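Local coordinates for protein haloacid delahogenase-like family hydrolase (Xanthomonas campestris pv. campestris, PDB 2PKE) that probably acts as a magnesium-dependent phosphatase of the haloacid dehalogenase-like (HAD) family, with a magnesium ion held at the ends of two parallel strands, at residues 16-21 and 183-188; 23-28 and 143-148; 116-121 and 148-153; 121-126 and 235-240; 130-135 and 152-157. One frame throughout, in Å; residues are numbered along the deposited sequence.

Interaction 1. Residues 16-21 and 183-188. With MG (magnesium ion), chain C.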
# COMPACT_ATOMS: atom_id res chain seq x y z
N VAL A 16 -11.70 -4.57 18.50
CA VAL A 16 -11.77 -5.84 17.81
C VAL A 16 -11.27 -5.60 16.39
O VAL A 16 -11.78 -4.75 15.67
CB VAL A 16 -13.17 -6.41 17.81
CG1 VAL A 16 -13.18 -7.76 17.08
CG2 VAL A 16 -13.72 -6.54 19.24
N GLY A 17 -10.26 -6.36 16.01
CA GLY A 17 -9.68 -6.27 14.71
C GLY A 17 -10.22 -7.38 13.87
O GLY A 17 -10.51 -8.45 14.39
N PHE A 18 -10.39 -7.12 12.56
CA PHE A 18 -10.87 -8.11 11.63
C PHE A 18 -9.89 -8.22 10.50
O PHE A 18 -9.49 -7.20 9.91
CB PHE A 18 -12.22 -7.69 11.04
CG PHE A 18 -13.33 -7.65 12.05
CD1 PHE A 18 -13.52 -6.55 12.86
CD2 PHE A 18 -14.18 -8.73 12.20
CE1 PHE A 18 -14.55 -6.53 13.80
CE2 PHE A 18 -15.20 -8.69 13.12
CZ PHE A 18 -15.38 -7.58 13.91
N ASP A 19 -9.55 -9.43 10.10
CA ASP A 19 -8.96 -9.67 8.78
C ASP A 19 -10.00 -9.43 7.67
O ASP A 19 -11.21 -9.38 7.91
CB ASP A 19 -8.43 -11.12 8.72
CG ASP A 19 -7.80 -11.49 7.40
OD1 ASP A 19 -7.03 -10.69 6.82
OD2 ASP A 19 -8.08 -12.64 6.91
N GLY A 20 -9.55 -9.26 6.43
CA GLY A 20 -10.53 -9.13 5.32
C GLY A 20 -10.67 -10.41 4.52
O GLY A 20 -11.69 -11.11 4.58
N ASP A 21 -9.66 -10.70 3.72
CA ASP A 21 -9.71 -11.80 2.75
C ASP A 21 -9.96 -13.12 3.47
O ASP A 21 -9.22 -13.50 4.40
CB ASP A 21 -8.37 -11.93 2.01
CG ASP A 21 -8.09 -10.81 1.00
OD1 ASP A 21 -8.96 -10.15 0.45
OD2 ASP A 21 -6.90 -10.64 0.66
N VAL A 183 -8.80 -7.97 20.63
CA VAL A 183 -9.09 -9.26 20.03
C VAL A 183 -8.93 -9.11 18.53
O VAL A 183 -9.42 -8.17 17.94
CB VAL A 183 -10.55 -9.76 20.34
CG1 VAL A 183 -10.74 -11.16 19.80
CG2 VAL A 183 -10.84 -9.77 21.86
N MSE A 184 -8.28 -10.08 17.90
CA MSE A 184 -8.17 -10.13 16.44
C MSE A 184 -8.95 -11.32 15.89
O MSE A 184 -8.79 -12.45 16.42
CB MSE A 184 -6.70 -10.23 16.04
CG MSE A 184 -6.52 -10.36 14.51
SE MSE A 184 -6.86 -8.78 13.45
CE MSE A 184 -6.41 -9.75 11.84
N ILE A 185 -9.76 -11.07 14.84
CA ILE A 185 -10.57 -12.12 14.18
C ILE A 185 -10.01 -12.40 12.80
O ILE A 185 -9.85 -11.48 12.00
CB ILE A 185 -12.05 -11.75 14.07
CG1 ILE A 185 -12.67 -11.42 15.44
CG2 ILE A 185 -12.84 -12.89 13.37
CD1 ILE A 185 -14.13 -11.07 15.39
N GLY A 186 -9.68 -13.65 12.53
CA GLY A 186 -9.22 -14.01 11.20
C GLY A 186 -9.23 -15.49 10.87
O GLY A 186 -9.50 -16.34 11.69
N ASN A 187 -8.92 -15.78 9.61
CA ASN A 187 -8.95 -17.15 9.12
C ASN A 187 -7.62 -17.86 9.12
O ASN A 187 -7.60 -19.05 8.84
CB ASN A 187 -9.51 -17.18 7.70
CG ASN A 187 -8.59 -16.54 6.68
OD1 ASN A 187 -8.52 -15.31 6.61
ND2 ASN A 187 -7.92 -17.35 5.86
N SER A 188 -6.53 -17.13 9.36
CA SER A 188 -5.18 -17.73 9.38
C SER A 188 -4.61 -17.69 10.80
O SER A 188 -4.41 -16.63 11.34
CB SER A 188 -4.26 -16.95 8.43
OG SER A 188 -2.91 -17.35 8.58
MG MG C . -7.50 -13.88 5.48
O HOH W 1 -6.40 -12.17 4.80
O HOH W 2 -6.98 -15.29 4.05
O HOH W 3 -5.83 -14.40 6.77
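D19 and N187 meet at a magnesium ion, where two adjacent parallel strands, 16-18 and 183-186, run out into loops. D19 OD2 binds the metal at 2.0 Å, and N187 OD1, the backbone O of D21 and three waters complete six ligands. D19 OD2 and N187 OD1 are 2.7 Å apart as ligands of the same ion, not as a hydrogen bond. The D19 carboxylate and N187 amide planes lie 24° apart. N187 reaches the ion because its CG sits between backbone N and carbonyl carbon (chi1 68°). One metal-bound water donates to D19 OD1, 2.6 Å away, and another accepts from N187 ND2. T23 and K163 form a second shell: T23 OG1 is within hydrogen-bonding reach of D19 OD2 and N187 OD1, while K163 pairs with D19 OD1.

Backbone bonds fix the register. G17 N donates to V183 O, I185 N to G17 O, and D19 N to I185 O at 2.8 Å, a bond that holds D19 at the strand end.

Apolar packing lies on the side of V16, F18 and I185. I185 CD1 touches V16 CG1 at 3.8 Å and F18 CE2 at 3.5 Å.

This side faces helices 117-125 and 236-250; the opposite one, bearing selenomethionine M184, meets helix 189-198. Strand 129-135 flanks strand 15-18 on its other edge.

Interaction 2. Residues 23-28 and 143-148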
# COMPACT_ATOMS: atom_id res chain seq x y z
N THR A 23 -12.18 -13.85 5.58
CA THR A 23 -12.74 -13.61 6.91
C THR A 23 -14.06 -12.79 6.76
O THR A 23 -15.14 -13.24 7.18
CB THR A 23 -11.76 -12.87 7.86
OG1 THR A 23 -10.60 -13.68 8.11
CG2 THR A 23 -12.47 -12.53 9.18
N LEU A 24 -13.96 -11.60 6.16
CA LEU A 24 -15.13 -10.77 5.85
C LEU A 24 -15.73 -11.05 4.45
O LEU A 24 -16.92 -10.90 4.25
CB LEU A 24 -14.81 -9.27 5.97
CG LEU A 24 -14.22 -8.77 7.29
CD1 LEU A 24 -13.80 -7.33 7.10
CD2 LEU A 24 -15.22 -8.92 8.40
N TRP A 25 -14.88 -11.42 3.49
CA TRP A 25 -15.36 -11.64 2.12
C TRP A 25 -14.56 -12.79 1.54
O TRP A 25 -13.51 -13.14 2.06
CB TRP A 25 -15.21 -10.34 1.25
CG TRP A 25 -13.86 -9.72 1.30
CD1 TRP A 25 -12.71 -10.24 0.76
CD2 TRP A 25 -13.48 -8.51 1.95
NE1 TRP A 25 -11.66 -9.43 1.02
CE2 TRP A 25 -12.09 -8.34 1.74
CE3 TRP A 25 -14.18 -7.52 2.67
CZ2 TRP A 25 -11.37 -7.26 2.25
CZ3 TRP A 25 -13.47 -6.44 3.15
CH2 TRP A 25 -12.08 -6.32 2.97
N LYS A 26 -15.04 -13.34 0.43
CA LYS A 26 -14.35 -14.42 -0.28
C LYS A 26 -13.19 -13.86 -1.10
O LYS A 26 -13.31 -12.80 -1.71
CB LYS A 26 -15.33 -15.18 -1.17
CG LYS A 26 -16.51 -15.71 -0.38
CD LYS A 26 -17.35 -16.67 -1.18
CE LYS A 26 -18.69 -16.93 -0.47
N SER A 27 -12.06 -14.56 -1.06
CA SER A 27 -10.85 -14.14 -1.76
C SER A 27 -10.12 -15.31 -2.36
O SER A 27 -9.75 -15.31 -3.51
CB SER A 27 -9.89 -13.45 -0.80
OG SER A 27 -8.68 -13.13 -1.44
N GLU A 28 -9.91 -16.32 -1.53
CA GLU A 28 -9.16 -17.48 -1.94
C GLU A 28 -9.79 -18.16 -3.15
O GLU A 28 -9.09 -18.67 -3.99
CB GLU A 28 -9.05 -18.47 -0.78
CG GLU A 28 -8.02 -19.55 -1.05
CD GLU A 28 -6.59 -18.98 -1.22
OE1 GLU A 28 -6.24 -17.93 -0.61
OE2 GLU A 28 -5.80 -19.61 -1.97
N GLN A 143 -9.94 -1.01 -2.19
CA GLN A 143 -11.03 -1.22 -3.14
C GLN A 143 -11.95 -2.37 -2.69
O GLN A 143 -13.17 -2.27 -2.87
CB GLN A 143 -10.50 -1.37 -4.56
CG GLN A 143 -10.03 -0.03 -5.22
CD GLN A 143 -10.96 1.20 -4.97
OE1 GLN A 143 -10.49 2.29 -4.63
NE2 GLN A 143 -12.28 1.01 -5.10
N LYS A 144 -11.42 -3.40 -2.08
CA LYS A 144 -12.22 -4.53 -1.61
C LYS A 144 -13.17 -4.08 -0.51
O LYS A 144 -14.35 -4.37 -0.60
CB LYS A 144 -11.37 -5.72 -1.16
CG LYS A 144 -10.53 -6.44 -2.28
CD LYS A 144 -10.11 -7.85 -1.82
CE LYS A 144 -8.73 -8.32 -2.21
NZ LYS A 144 -8.63 -9.85 -2.26
N ILE A 145 -12.68 -3.32 0.47
CA ILE A 145 -13.59 -2.81 1.50
C ILE A 145 -14.71 -1.94 0.89
O ILE A 145 -15.84 -2.01 1.33
CB ILE A 145 -12.83 -2.15 2.69
CG1 ILE A 145 -13.81 -1.74 3.80
CG2 ILE A 145 -12.01 -0.95 2.27
CD1 ILE A 145 -14.54 -2.93 4.45
N GLU A 146 -14.42 -1.15 -0.13
CA GLU A 146 -15.47 -0.32 -0.78
C GLU A 146 -16.45 -1.20 -1.59
O GLU A 146 -17.64 -1.08 -1.41
CB GLU A 146 -14.82 0.82 -1.58
CG GLU A 146 -15.77 2.00 -2.08
CD GLU A 146 -16.43 2.90 -0.95
OE1 GLU A 146 -15.77 3.22 0.09
OE2 GLU A 146 -17.61 3.31 -1.12
N GLN A 147 -15.94 -2.14 -2.39
CA GLN A 147 -16.77 -3.09 -3.15
C GLN A 147 -17.66 -3.93 -2.24
O GLN A 147 -18.67 -4.45 -2.69
CB GLN A 147 -15.91 -4.11 -3.95
CG GLN A 147 -15.00 -3.60 -5.10
CD GLN A 147 -14.07 -4.72 -5.70
OE1 GLN A 147 -12.86 -4.79 -5.39
NE2 GLN A 147 -14.65 -5.59 -6.54
N SER A 148 -17.23 -4.14 -1.00
CA SER A 148 -17.85 -5.10 -0.09
C SER A 148 -19.17 -4.62 0.42
O SER A 148 -20.01 -5.43 0.76
CB SER A 148 -16.96 -5.44 1.13
OG SER A 148 -16.82 -4.34 2.01
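W25 lies against K144, I145 and S148, joining the loop that runs on from what looks like the HAD DxDx(T/V) motif, whose D19 and D21 bind the magnesium, to helix 138-148 of the Rossmann-like core. The contact is mostly apolar and centres on the indole.

The clearest interaction is a CH-pi contact: K144 CB stands 3.7 Å above the indole plane, displaced toward the rim of the six-membered ring. The two side chains cross at about a right angle, and further out K144 CD comes to 3.6 Å from W25 NE1. I145 comes instead to the edge, its CD1 lying near the ring plane and 3.9 Å from W25 CZ3. W25 CG occupies the position between backbone N and carbonyl carbon (chi1 51°), which turns the indole toward the helix. L132 of the neighbouring strand also touches both W25 and I145.

The polar ends converge on the metal-binding loop. W25 NE1 donates to D21 OD1, and K144 NZ forms a salt bridge to that same oxygen, so one carboxylate atom of D21 holds both residues of the CH-pi pair. K144 NZ has a further hydrogen-bond partner in H109 NE2. D21 binds magnesium through its backbone O, which makes W25 and K144 second-shell residues. S27 OG approaches K144 NZ to 3.4 Å.

At the last turn of the helix S148 folds OG back onto I145 O (2.6 Å), leaving S148 CB 3.8 Å from W25 CE3.

Interaction 3. Residues 116-121 and 148-153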
# COMPACT_ATOMS: atom_id res chain seq x y z
N GLY A 116 -23.48 -13.72 7.06
CA GLY A 116 -23.54 -13.38 8.48
C GLY A 116 -22.54 -12.36 8.97
O GLY A 116 -22.62 -11.91 10.12
N VAL A 117 -21.62 -11.97 8.10
CA VAL A 117 -20.52 -11.09 8.49
C VAL A 117 -21.02 -9.71 8.89
O VAL A 117 -20.71 -9.23 9.96
CB VAL A 117 -19.44 -11.04 7.42
CG1 VAL A 117 -18.51 -9.84 7.60
CG2 VAL A 117 -18.65 -12.36 7.44
N ARG A 118 -21.85 -9.10 8.06
CA ARG A 118 -22.28 -7.74 8.34
C ARG A 118 -23.00 -7.66 9.66
O ARG A 118 -22.80 -6.68 10.42
CB ARG A 118 -23.17 -7.20 7.19
CG ARG A 118 -23.58 -5.77 7.36
CD ARG A 118 -24.28 -5.13 6.16
NE ARG A 118 -24.51 -3.84 6.70
CZ ARG A 118 -23.77 -2.77 6.51
NH1 ARG A 118 -22.87 -2.68 5.54
NH2 ARG A 118 -24.06 -1.71 7.22
N GLU A 119 -23.85 -8.65 9.96
CA GLU A 119 -24.59 -8.61 11.23
C GLU A 119 -23.65 -8.78 12.42
O GLU A 119 -23.82 -8.14 13.40
CB GLU A 119 -25.67 -9.72 11.33
CG GLU A 119 -26.91 -9.42 10.47
CD GLU A 119 -26.78 -9.85 9.01
OE1 GLU A 119 -25.69 -10.33 8.56
OE2 GLU A 119 -27.81 -9.72 8.30
N ALA A 120 -22.71 -9.73 12.31
CA ALA A 120 -21.65 -9.98 13.33
C ALA A 120 -20.87 -8.68 13.64
O ALA A 120 -20.77 -8.25 14.79
CB ALA A 120 -20.72 -11.08 12.84
N VAL A 121 -20.36 -8.04 12.59
CA VAL A 121 -19.56 -6.81 12.74
C VAL A 121 -20.36 -5.68 13.38
O VAL A 121 -19.85 -4.98 14.26
CB VAL A 121 -19.02 -6.27 11.39
CG1 VAL A 121 -18.24 -4.97 11.59
CG2 VAL A 121 -18.18 -7.32 10.61
N SER A 148 -17.23 -4.14 -1.00
CA SER A 148 -17.85 -5.10 -0.09
C SER A 148 -19.17 -4.62 0.42
O SER A 148 -20.01 -5.43 0.76
CB SER A 148 -16.96 -5.44 1.13
OG SER A 148 -16.82 -4.34 2.01
N GLY A 149 -19.33 -3.30 0.52
CA GLY A 149 -20.46 -2.68 1.21
C GLY A 149 -20.25 -2.46 2.69
O GLY A 149 -21.03 -1.75 3.33
N LEU A 150 -19.17 -3.00 3.25
CA LEU A 150 -18.88 -2.87 4.69
C LEU A 150 -18.12 -1.59 5.10
O LEU A 150 -17.77 -1.47 6.25
CB LEU A 150 -18.06 -4.09 5.17
CG LEU A 150 -18.64 -5.50 4.97
CD1 LEU A 150 -17.58 -6.51 5.26
CD2 LEU A 150 -19.85 -5.75 5.87
N SER A 151 -17.85 -0.67 4.18
CA SER A 151 -17.15 0.61 4.49
C SER A 151 -17.73 1.43 5.60
O SER A 151 -17.02 2.08 6.33
CB SER A 151 -17.11 1.54 3.26
OG SER A 151 -16.14 1.09 2.38
N ASP A 152 -19.04 1.46 5.70
CA ASP A 152 -19.66 2.21 6.77
C ASP A 152 -19.30 1.68 8.14
O ASP A 152 -19.35 2.45 9.09
CB ASP A 152 -21.20 2.28 6.61
CG ASP A 152 -21.85 0.92 6.69
OD1 ASP A 152 -21.32 -0.04 6.12
OD2 ASP A 152 -22.92 0.82 7.30
N LEU A 153 -18.97 0.39 8.27
CA LEU A 153 -18.56 -0.19 9.52
C LEU A 153 -17.07 -0.13 9.79
O LEU A 153 -16.65 -0.27 10.92
CB LEU A 153 -18.97 -1.68 9.62
CG LEU A 153 -20.46 -2.01 9.54
CD1 LEU A 153 -20.68 -3.51 9.36
CD2 LEU A 153 -21.13 -1.51 10.82
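R118 and D152 form a surface salt bridge over a small apolar core of V117, V121, L150 and L153, where the start of helix 117-125 packs on the loop between helix 138-148 and strand 157-160. The bridge is end-on and two-pronged. R118 NH2 donates to D152 OD2 at 2.8 Å, and R118 NH1 to D152 OD1 at 3.1 Å, each oxygen using its syn lone pair. Guanidinium and carboxylate are nearly coplanar, 15° apart. R118 spans the gap because its CG is anti to the backbone N (chi1 -176°) and the chain stays extended as far as NE. G149 O lies at the guanidinium edge near NH1, while L153 CD1 sits over one face, 4.3 Å above the plane, so the group is both gripped at its edge and backed by a methyl.

In this Rossmann-like HAD core the loop leaves helix 138-148 through G149, whose positive phi suits glycine. An ST turn shapes that exit: L150 N donates to S148 OG at 3.0 Å.

Beneath the salt bridge, L153 CD1 packs on V121 CG1 at 3.6 Å. L150 runs past R118 in the opposite direction, CD2 lying 3.9 Å from R118 CB, while its CD1 approaches V117 CG1 at 4.2 Å. V117 also touches L24 and W236, and V121 touches F154.

Interaction 4. Residues 121-126 and 235-240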
# COMPACT_ATOMS: atom_id res chain seq x y z
N VAL A 121 -20.36 -8.04 12.59
CA VAL A 121 -19.56 -6.81 12.74
C VAL A 121 -20.36 -5.68 13.38
O VAL A 121 -19.85 -4.98 14.26
CB VAL A 121 -19.02 -6.27 11.39
CG1 VAL A 121 -18.24 -4.97 11.59
CG2 VAL A 121 -18.18 -7.32 10.61
N ALA A 122 -21.59 -5.46 12.90
CA ALA A 122 -22.49 -4.45 13.47
C ALA A 122 -22.75 -4.74 14.94
O ALA A 122 -22.80 -3.82 15.78
CB ALA A 122 -23.87 -4.42 12.64
N ALA A 123 -22.98 -6.01 15.26
CA ALA A 123 -23.25 -6.41 16.65
C ALA A 123 -22.05 -6.09 17.55
O ALA A 123 -22.22 -5.53 18.64
CB ALA A 123 -23.64 -7.92 16.75
N ILE A 124 -20.85 -6.44 17.08
CA ILE A 124 -19.63 -6.18 17.84
C ILE A 124 -19.39 -4.68 17.96
O ILE A 124 -19.10 -4.18 19.06
CB ILE A 124 -18.43 -6.87 17.24
CG1 ILE A 124 -18.59 -8.39 17.44
CG2 ILE A 124 -17.13 -6.32 17.87
CD1 ILE A 124 -17.74 -9.28 16.49
N ALA A 125 -19.58 -3.96 16.85
CA ALA A 125 -19.29 -2.53 16.79
C ALA A 125 -20.17 -1.73 17.73
O ALA A 125 -19.86 -0.61 18.03
CB ALA A 125 -19.46 -2.04 15.40
N ALA A 126 -21.27 -2.31 18.20
CA ALA A 126 -22.15 -1.67 19.19
C ALA A 126 -21.46 -1.50 20.54
O ALA A 126 -21.75 -0.55 21.26
CB ALA A 126 -23.46 -2.49 19.35
N GLY A 235 -21.12 -16.64 15.27
CA GLY A 235 -20.54 -16.88 16.61
C GLY A 235 -19.54 -15.84 17.13
O GLY A 235 -19.15 -15.87 18.28
N TRP A 236 -19.18 -14.85 16.30
CA TRP A 236 -18.13 -13.93 16.67
C TRP A 236 -18.51 -13.01 17.85
O TRP A 236 -17.68 -12.78 18.70
CB TRP A 236 -17.71 -13.02 15.50
CG TRP A 236 -16.98 -13.68 14.36
CD1 TRP A 236 -16.37 -14.87 14.36
CD2 TRP A 236 -16.72 -13.09 13.08
NE1 TRP A 236 -15.78 -15.12 13.14
CE2 TRP A 236 -15.99 -14.05 12.32
CE3 TRP A 236 -17.14 -11.90 12.45
CZ2 TRP A 236 -15.59 -13.81 11.00
CZ3 TRP A 236 -16.76 -11.67 11.14
CH2 TRP A 236 -15.97 -12.61 10.43
N PRO A 237 -19.73 -12.42 17.83
CA PRO A 237 -20.08 -11.49 18.91
C PRO A 237 -20.05 -12.18 20.29
O PRO A 237 -19.45 -11.64 21.24
CB PRO A 237 -21.48 -10.98 18.50
CG PRO A 237 -21.55 -11.22 17.01
CD PRO A 237 -20.81 -12.48 16.81
N ALA A 238 -20.62 -13.38 20.38
CA ALA A 238 -20.58 -14.18 21.63
C ALA A 238 -19.13 -14.49 22.07
O ALA A 238 -18.81 -14.45 23.26
CB ALA A 238 -21.37 -15.52 21.45
N ALA A 239 -18.28 -14.77 21.11
CA ALA A 239 -16.87 -15.09 21.36
C ALA A 239 -16.14 -13.88 21.88
O ALA A 239 -15.39 -14.01 22.82
CB ALA A 239 -16.17 -15.68 20.09
N VAL A 240 -16.43 -12.71 21.32
CA VAL A 240 -15.82 -11.46 21.79
C VAL A 240 -16.20 -11.21 23.25
O VAL A 240 -15.33 -10.89 24.09
CB VAL A 240 -16.20 -10.24 20.90
CG1 VAL A 240 -15.81 -8.84 21.63
CG2 VAL A 240 -15.55 -10.37 19.54
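W236, whose indole is the flat group here, meets I124 through its CB, while its rings pack on residues outside the two segments. I185 CG2 lies over one face of the indole, with F18 CE2 approaching obliquely from the same side; A120 CB comes obliquely from the opposite side. At the indole edge NE1 hydrogen-bonds T206 OG1. The puckered pyrrolidine ring of P237 meets A123 and I124: P237 CG lies 3.9 Å from A123 CB, and P237 CB lies 4.0 Å from I124 CG1.

The motif is a pair of roughly parallel helices, 117-125 and 236-250, lying side by side on one face of the parallel sheet of the Rossmann-like HAD fold. Over the residues in contact their axes approach to 9.2 Å, with 28° between their directions. No hydrogen bond crosses the interface; the helices are joined by side-chain packing. The nearest backbones are those of I124 and P237, with CA atoms 5.4 Å apart.

I124 carries most of this packing. Its CG1 is anti to the carbonyl carbon (chi1 -69°), which directs the long branch into the angle between W236, P237 and V240 of the second helix. The I124 side chain crosses P237 at about a right angle, with CG1 3.7 Å from P237 CA. The CG2 branch instead faces the sheet, where I124 packs on V16, as V240 also does.

At its tip, I124 CD1 sits 3.9 Å from W236 CB and equally far from V240 CG2.

Interaction 5. Residues 130-135 and 152-157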
# COMPACT_ATOMS: atom_id res chain seq x y z
N VAL A 130 -13.91 -1.10 16.32
CA VAL A 130 -13.55 -2.14 15.32
C VAL A 130 -12.51 -1.60 14.33
O VAL A 130 -12.50 -0.43 14.02
CB VAL A 130 -14.78 -2.69 14.56
CG1 VAL A 130 -15.74 -3.43 15.52
CG2 VAL A 130 -15.49 -1.58 13.74
N VAL A 131 -11.61 -2.46 13.84
CA VAL A 131 -10.62 -2.05 12.86
C VAL A 131 -10.44 -3.21 11.86
O VAL A 131 -10.46 -4.37 12.23
CB VAL A 131 -9.23 -1.63 13.53
CG1 VAL A 131 -8.71 -2.71 14.55
CG2 VAL A 131 -8.17 -1.28 12.43
N LEU A 132 -10.23 -2.88 10.61
CA LEU A 132 -9.86 -3.91 9.62
C LEU A 132 -8.36 -3.89 9.48
O LEU A 132 -7.81 -2.85 9.16
CB LEU A 132 -10.48 -3.62 8.26
CG LEU A 132 -10.52 -4.87 7.36
CD1 LEU A 132 -11.71 -4.76 6.44
CD2 LEU A 132 -9.24 -5.04 6.60
N ILE A 133 -7.69 -5.01 9.73
CA ILE A 133 -6.24 -5.09 9.61
C ILE A 133 -5.94 -6.16 8.60
O ILE A 133 -6.28 -7.35 8.76
CB ILE A 133 -5.53 -5.38 10.94
CG1 ILE A 133 -5.96 -4.32 11.95
CG2 ILE A 133 -3.98 -5.46 10.75
CD1 ILE A 133 -5.44 -4.51 13.40
N THR A 134 -5.28 -5.74 7.54
CA THR A 134 -4.89 -6.68 6.50
C THR A 134 -3.49 -6.44 5.93
O THR A 134 -2.99 -5.36 6.04
CB THR A 134 -5.87 -6.62 5.33
OG1 THR A 134 -5.60 -7.75 4.49
CG2 THR A 134 -5.71 -5.34 4.53
N LYS A 135 -2.84 -7.48 5.42
CA LYS A 135 -1.58 -7.32 4.72
C LYS A 135 -1.82 -7.32 3.22
O LYS A 135 -2.90 -7.70 2.75
CB LYS A 135 -0.52 -8.36 5.16
CG LYS A 135 -0.70 -9.75 4.67
CD LYS A 135 0.14 -10.71 5.52
CE LYS A 135 0.07 -12.10 5.04
NZ LYS A 135 0.98 -12.91 5.89
N ASP A 152 -19.04 1.46 5.70
CA ASP A 152 -19.66 2.21 6.77
C ASP A 152 -19.30 1.68 8.14
O ASP A 152 -19.35 2.45 9.09
CB ASP A 152 -21.20 2.28 6.61
CG ASP A 152 -21.85 0.92 6.69
OD1 ASP A 152 -21.32 -0.04 6.12
OD2 ASP A 152 -22.92 0.82 7.30
N LEU A 153 -18.97 0.39 8.27
CA LEU A 153 -18.56 -0.19 9.52
C LEU A 153 -17.07 -0.13 9.79
O LEU A 153 -16.65 -0.27 10.92
CB LEU A 153 -18.97 -1.68 9.62
CG LEU A 153 -20.46 -2.01 9.54
CD1 LEU A 153 -20.68 -3.51 9.36
CD2 LEU A 153 -21.13 -1.51 10.82
N PHE A 154 -16.26 0.07 8.75
CA PHE A 154 -14.83 0.08 8.90
C PHE A 154 -14.30 1.40 8.40
O PHE A 154 -13.75 1.47 7.31
CB PHE A 154 -14.21 -1.09 8.17
CG PHE A 154 -14.47 -2.41 8.83
CD1 PHE A 154 -13.86 -2.69 10.05
CD2 PHE A 154 -15.33 -3.36 8.25
CE1 PHE A 154 -14.08 -3.92 10.70
CE2 PHE A 154 -15.57 -4.60 8.89
CZ PHE A 154 -14.92 -4.88 10.11
N PRO A 155 -14.49 2.45 9.21
CA PRO A 155 -13.79 3.70 8.98
C PRO A 155 -12.25 3.51 9.27
O PRO A 155 -11.39 3.87 8.43
CB PRO A 155 -14.49 4.68 9.95
CG PRO A 155 -15.02 3.80 11.09
CD PRO A 155 -15.31 2.46 10.43
N ARG A 156 -11.94 2.89 10.42
CA ARG A 156 -10.56 2.48 10.72
C ARG A 156 -10.09 1.30 9.85
O ARG A 156 -10.57 0.14 10.02
CB ARG A 156 -10.43 2.06 12.19
CG ARG A 156 -10.92 3.06 13.20
CD ARG A 156 -10.88 2.46 14.58
NE ARG A 156 -10.88 3.52 15.57
CZ ARG A 156 -11.97 4.07 16.10
NH1 ARG A 156 -13.18 3.63 15.77
NH2 ARG A 156 -11.84 5.06 16.98
N ILE A 157 -9.13 1.57 8.95
CA ILE A 157 -8.54 0.53 8.07
C ILE A 157 -7.01 0.59 7.99
O ILE A 157 -6.45 1.66 7.73
CB ILE A 157 -9.11 0.67 6.69
CG1 ILE A 157 -8.39 -0.27 5.72
CG2 ILE A 157 -9.15 2.16 6.34
CD1 ILE A 157 -8.07 0.34 4.39
O HOH W 4 -13.18 0.22 11.73
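L132 pairs with I157 in a parallel bridge, their CA atoms 4.9 Å apart, and L132 N donates to R156 O at 3.1 Å in a nearly straight bond (172°). The CA of V131 also directs its hydrogen at R156 O. A water bridges V130 O and R156 O, donating to both.

The F154 ring fills one side of the contact. Its CG is anti to the carbonyl carbon (chi1 -72°), and from there the ring reaches in over the strand, with CD1 3.9 Å from L132 CB. L132 CD1 lies over one face of the ring, displaced toward the rim. V130 crosses F154 at about a right angle, its CG2 4.1 Å from F154 CE1 and 3.3 Å from L153 O. The same ring meets F18 of the central strand with the planes at about 75°, and V121 and I145 touch it as well.

Strand 129-135, helix 138-148 and strand 157-160 make a beta-alpha-beta crossover unit of the Rossmann-like HAD core, and this contact is where its second strand, an outermost strand of the sheet in this chain, first joins the earlier one. Further bonds from L132 and T134 to E158 continue the pairing.

The R156 side chain crosses that of V131 at about a right angle and runs back along the strand past V130 O. Its CB is 4.0 Å from V131 CG2, and R156 CD lies 3.4 Å from V130 O. F175 of helix 165-175 touches both V131 and R156.

Interaction 1 holds the magnesium, and interactions 2 and 5 bond to it directly. Interaction 2 meets it through the K144 NZ to D21 OD1 salt bridge of 2.7 Å; interaction 5 adds the next strand of the sheet, with F18 N 2.8 Å from V131 O and I133 N 2.8 Å from F18 O. Interactions 3 and 4 use successive turns of helix 117-125 and share V121, whose CG1 is 3.6 Å from F154 CZ of interaction 5. Interaction 4 reaches the sheet at I185 CG2, 3.5 Å from W236 CE2. L24 of interaction 2 touches interactions 3 and 5, its CD1 3.4 Å from L132 CD1 and its CD2 3.5 Å from V117 CG1. The V117 side chain of interaction 3 is about 11 Å from the magnesium.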